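Local coordinates for putative iron binding protein (PDB 1Y9U), which binds ferric iron through a cluster of tyrosines and probably serves as the periplasmic solute-binding protein of an iron uptake system, at residues 141-146 and 198-203. Residues are numbered along the deposited sequence; the frame is centred on the assembly and turned at random. Where two conformers were deposited one is given.
Sequences HPYNTA and AYYVGH
Y143, reaching out from the first turn of helix 142-155, meets Y199 and Y200, neighbours on helix 198-206, their three phenol oxygens gathered into a small triangle. This is the tyrosine cluster of a periplasmic ferric binding protein: all three residues ligate Fe(3+) in a crystal structure of this protein, but no iron is bound here. The helices stay well apart, the closest CA atoms, those of Y143 and A198, being 11.6 Å from each other, and long side chains arriving from opposite directions span the gap. Y143 OH and Y200 OH share a hydrogen bond of 2.7 Å, in which either may be the donor, and Y200 OH lies at the edge of the Y143 ring, near its plane. Y143 OH also sits in the plane of the Y199 ring, at its edge; the very short approach of the two hydroxyls is doubtful, because Y199 was modelled in two conformers. With CG of Y199 wedged between its backbone N and carbonyl carbon (chi1 66°), the CE1 edge of its inclined ring comes over the face of Y200, CE1 standing 3.2 Å above the centre in the conformer described. Just ahead of helix 142-155, H141 is the N-cap: its ND1 accepts from Y143 N at 2.9 Å, nearly straight at 170°, which helps fix the imidazole beside the iron ligand. R105 adds a weak hydrogen bond to Y143 OH, and D179 touches both Y143 and Y200. From its capping position H141 lays CE1 3.2 Å above the centre of the Y143 ring.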
loop_
_atom_site.group_PDB
_atom_site.type_symbol
_atom_site.label_atom_id
_atom_site.label_comp_id
_atom_site.label_asym_id
_atom_site.label_seq_id
_atom_site.Cartn_x
_atom_site.Cartn_y
_atom_site.Cartn_z
ATOM N N HIS A 141 -1.117 -12.714 -5.554
ATOM C CA HIS A 141 -1.760 -11.715 -4.733
ATOM C C HIS A 141 -1.319 -10.327 -5.184
ATOM O O HIS A 141 -0.158 -10.140 -5.506
ATOM C CB HIS A 141 -1.430 -11.896 -3.262
ATOM C CG HIS A 141 -2.255 -11.010 -2.385
ATOM N ND1 HIS A 141 -1.899 -9.706 -2.113
ATOM C CD2 HIS A 141 -3.460 -11.207 -1.807
ATOM C CE1 HIS A 141 -2.836 -9.156 -1.355
ATOM N NE2 HIS A 141 -3.794 -10.042 -1.164
ATOM N N PRO A 142 -2.219 -9.343 -5.233
ATOM C CA PRO A 142 -1.823 -7.978 -5.594
ATOM C C PRO A 142 -0.580 -7.411 -4.909
ATOM O O PRO A 142 0.152 -6.641 -5.524
ATOM C CB PRO A 142 -3.060 -7.166 -5.268
ATOM C CG PRO A 142 -4.168 -8.106 -5.547
ATOM C CD PRO A 142 -3.683 -9.454 -5.087
ATOM N N TYR A 143 -0.325 -7.762 -3.648
ATOM C CA TYR A 143 0.876 -7.251 -2.998
ATOM C C TYR A 143 2.130 -7.702 -3.730
ATOM O O TYR A 143 3.115 -6.977 -3.841
ATOM C CB TYR A 143 0.966 -7.760 -1.570
ATOM C CG TYR A 143 -0.109 -7.342 -0.603
ATOM C CD1 TYR A 143 -0.294 -8.051 0.589
ATOM C CD2 TYR A 143 -0.908 -6.243 -0.828
ATOM C CE1 TYR A 143 -1.251 -7.670 1.503
ATOM C CE2 TYR A 143 -1.869 -5.860 0.077
ATOM C CZ TYR A 143 -2.035 -6.584 1.237
ATOM O OH TYR A 143 -2.990 -6.174 2.138
ATOM N N ASN A 144 2.103 -8.952 -4.184
ATOM C CA ASN A 144 3.236 -9.527 -4.882
ATOM C C ASN A 144 3.296 -9.111 -6.339
ATOM O O ASN A 144 4.380 -8.819 -6.835
ATOM C CB ASN A 144 3.248 -11.045 -4.745
ATOM C CG ASN A 144 3.713 -11.515 -3.371
ATOM O OD1 ASN A 144 4.475 -10.835 -2.692
ATOM N ND2 ASN A 144 3.213 -12.678 -2.948
ATOM N N THR A 145 2.165 -9.060 -7.047
ATOM C CA THR A 145 2.239 -8.650 -8.450
ATOM C C THR A 145 2.690 -7.222 -8.600
ATOM O O THR A 145 3.356 -6.901 -9.559
ATOM C CB THR A 145 0.947 -8.858 -9.222
ATOM O OG1 THR A 145 -0.096 -8.085 -8.627
ATOM C CG2 THR A 145 0.494 -10.317 -9.198
ATOM N N ALA A 146 2.365 -6.362 -7.639
ATOM C CA ALA A 146 2.862 -4.996 -7.698
ATOM C C ALA A 146 4.386 -4.944 -7.558
ATOM O O ALA A 146 5.044 -4.158 -8.228
ATOM C CB ALA A 146 2.207 -4.147 -6.628
ATOM N N ALA A 198 4.783 -4.037 5.782
ATOM C CA ALA A 198 5.244 -3.527 7.065
ATOM C C ALA A 198 4.116 -3.216 8.033
ATOM O O ALA A 198 4.228 -3.402 9.231
ATOM C CB ALA A 198 6.056 -2.281 6.823
ATOM N N TYR A 199 3.021 -2.539 7.587
ATOM C CA TYR A 199 1.760 -2.273 8.513
ATOM C C TYR A 199 1.269 -3.523 9.305
ATOM O O TYR A 199 0.764 -3.418 10.447
ATOM C CB TYR A 199 0.504 -1.561 7.810
ATOM C CG TYR A 199 -0.218 -2.378 6.692
ATOM C CD1 TYR A 199 -1.117 -3.352 7.045
ATOM C CD2 TYR A 199 -0.016 -2.157 5.348
ATOM C CE1 TYR A 199 -1.781 -4.098 6.110
ATOM C CE2 TYR A 199 -0.689 -2.972 4.385
ATOM C CZ TYR A 199 -1.563 -3.882 4.809
ATOM O OH TYR A 199 -2.159 -4.611 3.805
ATOM N N TYR A 200 1.391 -4.708 8.738
ATOM C CA TYR A 200 0.952 -5.840 9.535
ATOM C C TYR A 200 1.824 -6.027 10.784
ATOM O O TYR A 200 1.345 -6.514 11.814
ATOM C CB TYR A 200 0.960 -7.138 8.771
ATOM C CG TYR A 200 -0.037 -7.189 7.643
ATOM C CD1 TYR A 200 0.376 -7.264 6.310
ATOM C CD2 TYR A 200 -1.399 -7.170 7.891
ATOM C CE1 TYR A 200 -0.531 -7.322 5.286
ATOM C CE2 TYR A 200 -2.308 -7.240 6.868
ATOM C CZ TYR A 200 -1.864 -7.325 5.567
ATOM O OH TYR A 200 -2.787 -7.381 4.552
ATOM N N VAL A 201 3.091 -5.625 10.707
ATOM C CA VAL A 201 3.994 -5.676 11.848
ATOM C C VAL A 201 3.590 -4.571 12.836
ATOM O O VAL A 201 3.674 -4.772 14.046
ATOM C CB VAL A 201 5.467 -5.553 11.419
ATOM C CG1 VAL A 201 6.388 -5.699 12.642
ATOM C CG2 VAL A 201 5.797 -6.572 10.348
ATOM N N GLY A 202 3.129 -3.417 12.345
ATOM C CA GLY A 202 2.505 -2.415 13.193
ATOM C C GLY A 202 1.351 -3.013 13.983
ATOM O O GLY A 202 1.254 -2.812 15.197
ATOM N N HIS A 203 0.473 -3.782 13.339
ATOM C CA HIS A 203 -0.628 -4.442 14.032
ATOM C C HIS A 203 -0.128 -5.450 15.044
ATOM O O HIS A 203 -0.549 -5.433 16.191
ATOM C CB HIS A 203 -1.545 -5.129 13.027
ATOM C CG HIS A 203 -2.420 -4.180 12.262
ATOM N ND1 HIS A 203 -3.518 -3.565 12.826
ATOM C CD2 HIS A 203 -2.349 -3.729 10.993
ATOM C CE1 HIS A 203 -4.080 -2.773 11.934
ATOM N NE2 HIS A 203 -3.390 -2.851 10.815
#